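Local coordinates for Lin0012 protein (Listeria innocua, PDB 3K17), which probably acts as an ATP-dependent phosphomevalonate kinase of the GHMP family, in the mevalonate route to isopentenyl diphosphate, at residues 18-23 with 279-284; 32-37 with 164-169; 78-83 with 153-158. All coordinates share one frame; numbering follows the deposited sequence.

Interaction 1 of 3, residues 18-23 with 279-284; sequences AGEYAV and RILQEL
Glu20 and Tyr21 belong to the turn that follows the first strand, 7-18, where GHMP kinases carry their first conserved motif, and here they meet Leu281 and Leu284 of helix 267-288. The backbone makes a classic gamma turn at Tyr21 (phi 80°, psi -55°), with a weak bond of 2.9 Å from Ala22 N to Glu20 O. With the chain turned in this way, Tyr21 CB points toward the helix. Gly19 just before the turn also has positive phi, a conformation that comes easily to glycine, and its O accepts the N-H of Val23 at 3.0 Å.

Leu281 supplies both of its methyls, its CG standing opposite the carbonyl carbon (chi1 -77°). CD2 reaches the ring carbon CD2 of Tyr21 at 3.9 Å, approaching obliquely, and lies equally close to the carbonyl O of Glu20. CD1 is 4.0 Å from Glu20 OE1, the two side chains crossing at about a right angle. Leucine suits position 281, since its branched end can fill the ground between a ring and a backbone carbonyl without needing a polar partner. Leu284, about one turn further along, adds a methyl beside the tyrosine, CD2 coming to 4.3 Å from Tyr21 CB. No hydrogen bond joins the two segments.

The polar ends look instead to strand 310-313, where Lys312 forms a salt bridge with Glu20 OE1, and to the glycine-rich stretch that follows, where Gly315 N donates to OE2 and Ser316 O bonds to Tyr21 OH. These ties fix carboxylate and phenol, so OE1 can rest against a leucine methyl while its charge is paired with the lysine. Ile233 of helix 226-239 touches both Tyr21 and Leu284, and Ala22 rests on Leu248, so the turn packs against helices 226-239, 241-264 and 267-288.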
loop_
_atom_site.group_PDB
_atom_site.type_symbol
_atom_site.label_atom_id
_atom_site.label_comp_id
_atom_site.label_asym_id
_atom_site.label_seq_id
_atom_site.Cartn_x
_atom_site.Cartn_y
_atom_site.Cartn_z
ATOM N N ALA A 18 17.869 -6.942 41.725
ATOM C CA ALA A 18 18.924 -7.870 41.340
ATOM C C ALA A 18 18.393 -8.915 40.359
ATOM O O ALA A 18 17.205 -9.211 40.346
ATOM C CB ALA A 18 19.474 -8.571 42.586
ATOM N N GLY A 19 19.279 -9.462 39.537
ATOM C CA GLY A 19 18.876 -10.490 38.592
ATOM C C GLY A 19 18.431 -10.023 37.219
ATOM O O GLY A 19 17.972 -10.839 36.415
ATOM N N GLU A 20 18.566 -8.729 36.937
ATOM C CA GLU A 20 18.158 -8.193 35.639
ATOM C C GLU A 20 18.911 -8.839 34.480
ATOM O O GLU A 20 20.079 -9.216 34.613
ATOM C CB GLU A 20 18.371 -6.678 35.577
ATOM C CG GLU A 20 17.656 -5.896 36.653
ATOM C CD GLU A 20 18.610 -5.391 37.723
ATOM O OE1 GLU A 20 19.365 -6.214 38.278
ATOM O OE2 GLU A 20 18.599 -4.175 38.007
ATOM N N TYR A 21 18.223 -8.926 33.343
ATOM C CA TYR A 21 18.732 -9.514 32.109
ATOM C C TYR A 21 18.648 -11.027 32.152
ATOM O O TYR A 21 18.035 -11.637 31.280
ATOM C CB TYR A 21 20.164 -9.043 31.828
ATOM C CG TYR A 21 20.204 -7.652 31.228
ATOM C CD1 TYR A 21 19.871 -7.441 29.886
ATOM C CD2 TYR A 21 20.522 -6.538 32.008
ATOM C CE1 TYR A 21 19.849 -6.162 29.338
ATOM C CE2 TYR A 21 20.504 -5.250 31.469
ATOM C CZ TYR A 21 20.166 -5.070 30.134
ATOM O OH TYR A 21 20.133 -3.799 29.594
ATOM N N ALA A 22 19.235 -11.631 33.179
ATOM C CA ALA A 22 19.194 -13.081 33.312
ATOM C C ALA A 22 17.747 -13.517 33.529
ATOM O O ALA A 22 17.323 -14.584 33.075
ATOM C CB ALA A 22 20.056 -13.522 34.493
ATOM N N VAL A 23 16.989 -12.671 34.213
ATOM C CA VAL A 23 15.605 -12.970 34.524
ATOM C C VAL A 23 14.732 -13.242 33.295
ATOM O O VAL A 23 13.683 -13.867 33.417
ATOM C CB VAL A 23 14.976 -11.841 35.389
ATOM C CG1 VAL A 23 14.768 -10.577 34.559
ATOM C CG2 VAL A 23 13.677 -12.323 35.997
ATOM N N ARG A 279 28.884 -6.088 39.418
ATOM C CA ARG A 279 30.063 -6.496 38.669
ATOM C C ARG A 279 29.764 -7.303 37.416
ATOM O O ARG A 279 30.266 -6.980 36.338
ATOM C CB ARG A 279 31.015 -7.288 39.574
ATOM C CG ARG A 279 31.490 -6.525 40.815
ATOM C CD ARG A 279 32.100 -5.180 40.448
ATOM N NE ARG A 279 32.759 -4.521 41.578
ATOM C CZ ARG A 279 32.138 -4.030 42.647
ATOM N NH1 ARG A 279 30.818 -4.113 42.761
ATOM N NH2 ARG A 279 32.842 -3.439 43.604
ATOM N N ILE A 280 28.947 -8.346 37.540
ATOM C CA ILE A 280 28.636 -9.170 36.376
ATOM C C ILE A 280 27.858 -8.393 35.318
ATOM O O ILE A 280 27.942 -8.700 34.133
ATOM C CB ILE A 280 27.848 -10.445 36.765
ATOM C CG1 ILE A 280 26.446 -10.083 37.254
ATOM C CG2 ILE A 280 28.601 -11.199 37.859
ATOM C CD1 ILE A 280 25.589 -11.296 37.551
ATOM N N LEU A 281 27.102 -7.387 35.746
ATOM C CA LEU A 281 26.344 -6.574 34.799
ATOM C C LEU A 281 27.324 -5.654 34.082
ATOM O O LEU A 281 27.149 -5.343 32.904
ATOM C CB LEU A 281 25.261 -5.766 35.527
ATOM C CG LEU A 281 24.016 -6.570 35.937
ATOM C CD1 LEU A 281 23.118 -5.747 36.841
ATOM C CD2 LEU A 281 23.265 -7.007 34.692
ATOM N N GLN A 282 28.364 -5.231 34.796
ATOM C CA GLN A 282 29.392 -4.376 34.211
ATOM C C GLN A 282 30.119 -5.209 33.164
ATOM O O GLN A 282 30.409 -4.737 32.067
ATOM C CB GLN A 282 30.406 -3.925 35.270
ATOM C CG GLN A 282 29.861 -3.029 36.372
ATOM C CD GLN A 282 30.949 -2.579 37.338
ATOM O OE1 GLN A 282 31.631 -3.400 37.954
ATOM N NE2 GLN A 282 31.114 -1.272 37.473
ATOM N N GLU A 283 30.409 -6.457 33.521
ATOM C CA GLU A 283 31.104 -7.383 32.636
ATOM C C GLU A 283 30.285 -7.626 31.375
ATOM O O GLU A 283 30.799 -7.546 30.258
ATOM C CB GLU A 283 31.336 -8.716 33.351
ATOM C CG GLU A 283 32.041 -8.589 34.689
ATOM C CD GLU A 283 33.492 -8.172 34.553
ATOM O OE1 GLU A 283 34.115 -7.844 35.589
ATOM O OE2 GLU A 283 34.012 -8.182 33.415
ATOM N N LEU A 284 29.006 -7.937 31.568
ATOM C CA LEU A 284 28.102 -8.191 30.456
ATOM C C LEU A 284 28.082 -6.989 29.522
ATOM O O LEU A 284 28.177 -7.137 28.304
ATOM C CB LEU A 284 26.685 -8.474 30.975
ATOM C CG LEU A 284 25.586 -8.618 29.914
ATOM C CD1 LEU A 284 25.954 -9.725 28.944
ATOM C CD2 LEU A 284 24.251 -8.919 30.584
#

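Interaction 2 of 3, residues 32-37 with 164-169; sequences LTAVNR and IASCMY
Ser166 stands between Leu32 and Ala34, on the face of helix 162-169 turned to strand 29-35, with CB against Leu32 and OG between Leu32, Ala34 and the peptide that links Thr33 to Ala34. CB lies 3.9 Å from Leu32 CB and 4.0 Å from Leu32 CD2, so the leucine's CB and one methyl both cover the serine methylene. The hydroxyl continues toward the strand: with chi1 at 177°, opposite its own backbone N, OG is carried over the face of that peptide. It is 3.6 Å from Thr33 C and just as far from Ala34 N, above the plane of the amide, so the approach is van der Waals contact with no hydrogen bond across the segments. The backbone of Ala34 is hydrogen-bonded to Gly171 and Gly352.

Ala34 CB points at the helix and comes to 3.9 Å from Ser166 O. Small residues suit this pair of positions: strand and helix axes approach to 7.5 Å at a crossing angle of -50°, and the CA atoms of Ala34 and Ser166 are only 5.7 Å apart. Thr33, between the two inward residues, faces the other side of the strand, where its OG1 donates to Ala34 O at 3.0 Å. Cys167 packs on helix 119-135 and Ile164 on helix 141-156, while Ala165 lies against strand 172-176. Helix 162-169 is thus seated on the large mixed sheet, which includes strands 7-18, 29-35 and 172-176.

With no charge and no hydrogen bond between helix and strand, the joint depends on close fit: a short side chain sets its hydroxyl oxygen over the peptide face, probably tolerated there because the strand's backbone is bonded to its neighbours.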
loop_
_atom_site.group_PDB
_atom_site.type_symbol
_atom_site.label_atom_id
_atom_site.label_comp_id
_atom_site.label_asym_id
_atom_site.label_seq_id
_atom_site.Cartn_x
_atom_site.Cartn_y
_atom_site.Cartn_z
ATOM N N LEU A 32 12.590 -7.815 43.230
ATOM C CA LEU A 32 12.029 -6.516 42.865
ATOM C C LEU A 32 11.260 -5.930 44.021
ATOM O O LEU A 32 10.785 -6.653 44.898
ATOM C CB LEU A 32 11.055 -6.616 41.684
ATOM C CG LEU A 32 11.491 -7.119 40.308
ATOM C CD1 LEU A 32 10.982 -8.541 40.110
ATOM C CD2 LEU A 32 10.901 -6.189 39.226
ATOM N N THR A 33 11.149 -4.611 44.025
ATOM C CA THR A 33 10.360 -3.944 45.032
ATOM C C THR A 33 9.442 -2.970 44.311
ATOM O O THR A 33 9.823 -2.376 43.298
ATOM C CB THR A 33 11.213 -3.151 46.052
ATOM O OG1 THR A 33 10.333 -2.505 46.984
ATOM C CG2 THR A 33 12.043 -2.074 45.360
ATOM N N ALA A 34 8.222 -2.836 44.813
ATOM C CA ALA A 34 7.280 -1.888 44.245
ATOM C C ALA A 34 7.651 -0.565 44.916
ATOM O O ALA A 34 8.261 -0.568 45.993
ATOM C CB ALA A 34 5.853 -2.293 44.586
ATOM N N VAL A 35 7.305 0.560 44.297
ATOM C CA VAL A 35 7.645 1.857 44.876
ATOM C C VAL A 35 6.408 2.687 45.201
ATOM O O VAL A 35 5.320 2.446 44.675
ATOM C CB VAL A 35 8.576 2.680 43.933
ATOM C CG1 VAL A 35 9.776 1.837 43.510
ATOM C CG2 VAL A 35 7.809 3.132 42.710
ATOM N N ASN A 36 6.600 3.674 46.069
ATOM C CA ASN A 36 5.538 4.563 46.506
ATOM C C ASN A 36 5.148 5.641 45.476
ATOM O O ASN A 36 4.912 6.797 45.833
ATOM C CB ASN A 36 5.956 5.219 47.827
ATOM C CG ASN A 36 7.281 5.953 47.718
ATOM O OD1 ASN A 36 8.261 5.422 47.192
ATOM N ND2 ASN A 36 7.318 7.179 48.219
ATOM N N ARG A 37 5.079 5.253 44.205
ATOM C CA ARG A 37 4.688 6.159 43.115
ATOM C C ARG A 37 3.723 5.313 42.303
ATOM O O ARG A 37 4.028 4.176 41.940
ATOM C CB ARG A 37 5.918 6.598 42.320
ATOM C CG ARG A 37 6.827 7.480 43.183
ATOM C CD ARG A 37 8.219 7.713 42.619
ATOM N NE ARG A 37 9.067 8.263 43.673
ATOM C CZ ARG A 37 9.001 9.511 44.128
ATOM N NH1 ARG A 37 8.136 10.371 43.606
ATOM N NH2 ARG A 37 9.757 9.880 45.154
ATOM N N ILE A 164 5.526 -6.944 35.779
ATOM C CA ILE A 164 4.100 -7.177 35.953
ATOM C C ILE A 164 3.864 -7.745 37.366
ATOM O O ILE A 164 2.946 -7.327 38.071
ATOM C CB ILE A 164 3.577 -8.201 34.905
ATOM C CG1 ILE A 164 3.527 -7.557 33.511
ATOM C CG2 ILE A 164 2.214 -8.716 35.304
ATOM C CD1 ILE A 164 2.557 -6.400 33.387
ATOM N N ALA A 165 4.707 -8.693 37.773
ATOM C CA ALA A 165 4.569 -9.333 39.086
ATOM C C ALA A 165 4.688 -8.334 40.232
ATOM O O ALA A 165 3.863 -8.319 41.153
ATOM C CB ALA A 165 5.624 -10.431 39.245
ATOM N N SER A 166 5.720 -7.500 40.164
ATOM C CA SER A 166 5.969 -6.510 41.193
ATOM C C SER A 166 4.830 -5.507 41.317
ATOM O O SER A 166 4.416 -5.180 42.427
ATOM C CB SER A 166 7.291 -5.791 40.910
ATOM O OG SER A 166 7.527 -4.780 41.871
ATOM N N CYS A 167 4.323 -5.013 40.183
ATOM C CA CYS A 167 3.220 -4.048 40.206
ATOM C C CYS A 167 1.939 -4.679 40.767
ATOM O O CYS A 167 1.184 -4.038 41.498
ATOM C CB CYS A 167 2.955 -3.516 38.792
ATOM S SG CYS A 167 4.341 -2.548 38.133
HETATM N N MSE A 168 1.713 -5.940 40.424
HETATM C CA MSE A 168 0.529 -6.671 40.877
HETATM C C MSE A 168 0.564 -7.027 42.373
HETATM O O MSE A 168 -0.413 -6.814 43.091
HETATM C CB MSE A 168 0.389 -7.951 40.048
HETATM C CG MSE A 168 -0.744 -8.879 40.453
HETATM SE SE MSE A 168 -2.475 -8.140 40.043
HETATM C CE MSE A 168 -2.471 -8.482 38.120
ATOM N N TYR A 169 1.698 -7.551 42.828
ATOM C CA TYR A 169 1.863 -7.994 44.217
ATOM C C TYR A 169 2.267 -6.938 45.237
ATOM O O TYR A 169 1.963 -7.077 46.422
ATOM C CB TYR A 169 2.875 -9.150 44.278
ATOM C CG TYR A 169 2.325 -10.462 43.779
ATOM C CD1 TYR A 169 1.894 -10.604 42.461
ATOM C CD2 TYR A 169 2.178 -11.549 44.640
ATOM C CE1 TYR A 169 1.323 -11.792 42.014
ATOM C CE2 TYR A 169 1.612 -12.741 44.205
ATOM C CZ TYR A 169 1.183 -12.857 42.896
ATOM O OH TYR A 169 0.592 -14.024 42.472
#

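Interaction 3 of 3, residues 78-83 with 153-158; sequences TAEAIN and LVVQGN
Glu80 lays its CB, CG, CD and one carboxylate oxygen against two consecutive valines, Val154 and Val155, near the C-terminal end of helix 141-156. Its CB starts 3.6 Å from Val155 CG2. CG lies at the same 3.6 Å from that methyl, placed there by a chi1 of -177° that sets CG opposite the backbone N, and the two side chains slide past each other in opposite directions. A bend at chi2 (77°) then turns the carboxylate to Val154, so that CD is 3.9 Å from Val154 CG2. Of the two oxygens, OE2 comes to 3.3 Å from the same methyl, with Glu80 crossing Val154 at about a right angle.

The two helices concerned, 76-91 and 141-156, belong to the helical layer of the GHMP kinase N-terminal domain, and Ala81 as well as Glu80 also touches Ser151 one turn back. Valine, branched at CB, offers a stubby methyl surface that the aliphatic part of a glutamate can ride on. The second subunit comes up to this spot, with its His185 packing on Glu80 and its Lys184 on Val154. Helix 141-156 ends just beyond, where Gly157 takes positive phi and its N still bonds to Leu153 O at 2.8 Å.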
loop_
_atom_site.group_PDB
_atom_site.type_symbol
_atom_site.label_atom_id
_atom_site.label_comp_id
_atom_site.label_asym_id
_atom_site.label_seq_id
_atom_site.Cartn_x
_atom_site.Cartn_y
_atom_site.Cartn_z
ATOM N N THR A 78 -2.753 -0.832 27.154
ATOM C CA THR A 78 -4.036 -0.835 27.846
ATOM C C THR A 78 -5.159 -1.455 27.028
ATOM O O THR A 78 -6.058 -2.099 27.588
ATOM C CB THR A 78 -4.439 0.593 28.308
ATOM O OG1 THR A 78 -4.419 1.491 27.192
ATOM C CG2 THR A 78 -3.466 1.094 29.360
ATOM N N ALA A 79 -5.119 -1.274 25.709
ATOM C CA ALA A 79 -6.153 -1.856 24.861
ATOM C C ALA A 79 -6.046 -3.372 24.936
ATOM O O ALA A 79 -7.052 -4.070 24.989
ATOM C CB ALA A 79 -5.993 -1.401 23.412
ATOM N N GLU A 80 -4.819 -3.878 24.934
ATOM C CA GLU A 80 -4.612 -5.319 24.991
ATOM C C GLU A 80 -5.122 -5.891 26.317
ATOM O O GLU A 80 -5.726 -6.959 26.345
ATOM C CB GLU A 80 -3.127 -5.646 24.825
ATOM C CG GLU A 80 -2.812 -7.124 24.804
ATOM C CD GLU A 80 -3.157 -7.786 23.482
ATOM O OE1 GLU A 80 -3.542 -7.070 22.537
ATOM O OE2 GLU A 80 -3.033 -9.026 23.385
ATOM N N ALA A 81 -4.861 -5.179 27.412
ATOM C CA ALA A 81 -5.309 -5.625 28.730
ATOM C C ALA A 81 -6.836 -5.664 28.763
ATOM O O ALA A 81 -7.426 -6.581 29.310
ATOM C CB ALA A 81 -4.780 -4.698 29.804
ATOM N N ILE A 82 -7.472 -4.661 28.160
ATOM C CA ILE A 82 -8.929 -4.599 28.106
ATOM C C ILE A 82 -9.483 -5.749 27.257
ATOM O O ILE A 82 -10.490 -6.372 27.606
ATOM C CB ILE A 82 -9.395 -3.239 27.506
ATOM C CG1 ILE A 82 -9.160 -2.125 28.522
ATOM C CG2 ILE A 82 -10.864 -3.306 27.099
ATOM C CD1 ILE A 82 -9.391 -0.724 27.971
ATOM N N ASN A 83 -8.817 -6.033 26.143
ATOM C CA ASN A 83 -9.259 -7.099 25.249
ATOM C C ASN A 83 -9.133 -8.481 25.893
ATOM O O ASN A 83 -10.055 -9.297 25.827
ATOM C CB ASN A 83 -8.469 -7.032 23.935
ATOM C CG ASN A 83 -8.860 -5.820 23.081
ATOM O OD1 ASN A 83 -8.041 -5.261 22.333
ATOM N ND2 ASN A 83 -10.117 -5.413 23.193
ATOM N N LEU A 153 3.326 -9.439 27.539
ATOM C CA LEU A 153 4.355 -10.098 26.747
ATOM C C LEU A 153 4.085 -10.054 25.240
ATOM O O LEU A 153 5.010 -9.860 24.461
ATOM C CB LEU A 153 4.575 -11.537 27.234
ATOM C CG LEU A 153 3.708 -12.719 26.814
ATOM C CD1 LEU A 153 4.059 -13.137 25.390
ATOM C CD2 LEU A 153 3.968 -13.886 27.780
ATOM N N VAL A 154 2.838 -10.208 24.804
ATOM C CA VAL A 154 2.624 -10.133 23.361
ATOM C C VAL A 154 2.756 -8.690 22.851
ATOM O O VAL A 154 3.091 -8.472 21.688
ATOM C CB VAL A 154 1.259 -10.737 22.926
ATOM C CG1 VAL A 154 1.203 -12.215 23.336
ATOM C CG2 VAL A 154 0.108 -9.958 23.524
ATOM N N VAL A 155 2.509 -7.698 23.706
ATOM C CA VAL A 155 2.655 -6.311 23.251
ATOM C C VAL A 155 4.134 -5.909 23.267
ATOM O O VAL A 155 4.655 -5.366 22.296
ATOM C CB VAL A 155 1.859 -5.323 24.122
ATOM C CG1 VAL A 155 2.161 -3.889 23.681
ATOM C CG2 VAL A 155 0.370 -5.605 23.988
ATOM N N GLN A 156 4.811 -6.180 24.374
ATOM C CA GLN A 156 6.224 -5.855 24.477
ATOM C C GLN A 156 7.043 -6.712 23.493
ATOM O O GLN A 156 8.016 -6.246 22.920
ATOM C CB GLN A 156 6.698 -6.089 25.916
ATOM C CG GLN A 156 8.168 -5.790 26.176
ATOM C CD GLN A 156 8.533 -4.346 25.890
ATOM O OE1 GLN A 156 7.740 -3.431 26.123
ATOM N NE2 GLN A 156 9.747 -4.131 25.397
ATOM N N GLY A 157 6.643 -7.959 23.294
ATOM C CA GLY A 157 7.373 -8.829 22.381
ATOM C C GLY A 157 8.567 -9.497 23.047
ATOM O O GLY A 157 9.296 -10.259 22.412
ATOM N N ASN A 158 8.768 -9.202 24.328
ATOM C CA ASN A 158 9.861 -9.780 25.112
ATOM C C ASN A 158 9.707 -9.341 26.561
ATOM O O ASN A 158 8.740 -8.658 26.904
ATOM C CB ASN A 158 11.225 -9.332 24.568
ATOM C CG ASN A 158 11.344 -7.825 24.459
ATOM O OD1 ASN A 158 11.062 -7.104 25.405
ATOM N ND2 ASN A 158 11.764 -7.346 23.299
#

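All three contacts are largely buried, and none has a hydrogen bond or salt bridge between its own segments. Interaction 2 lies deepest, about 6 Å from the centre of the chain to its own centre, and is a backbone-close fit of small residues. Interactions 1 and 3 lie farther out, each bringing in a glutamate that meets methyl groups: in interaction 1 Lys312 and the glycine-rich loop after it hold the carboxylate, whereas in interaction 3 a second subunit packs nearby. Loop 18-23 leads into the strand of interaction 2, and helices 141-156 and 162-169 follow one another, so 153-158 and 164-169 are chain neighbours. Interaction 1 alone reaches the C-terminal GHMP kinase region, through helix 267-288.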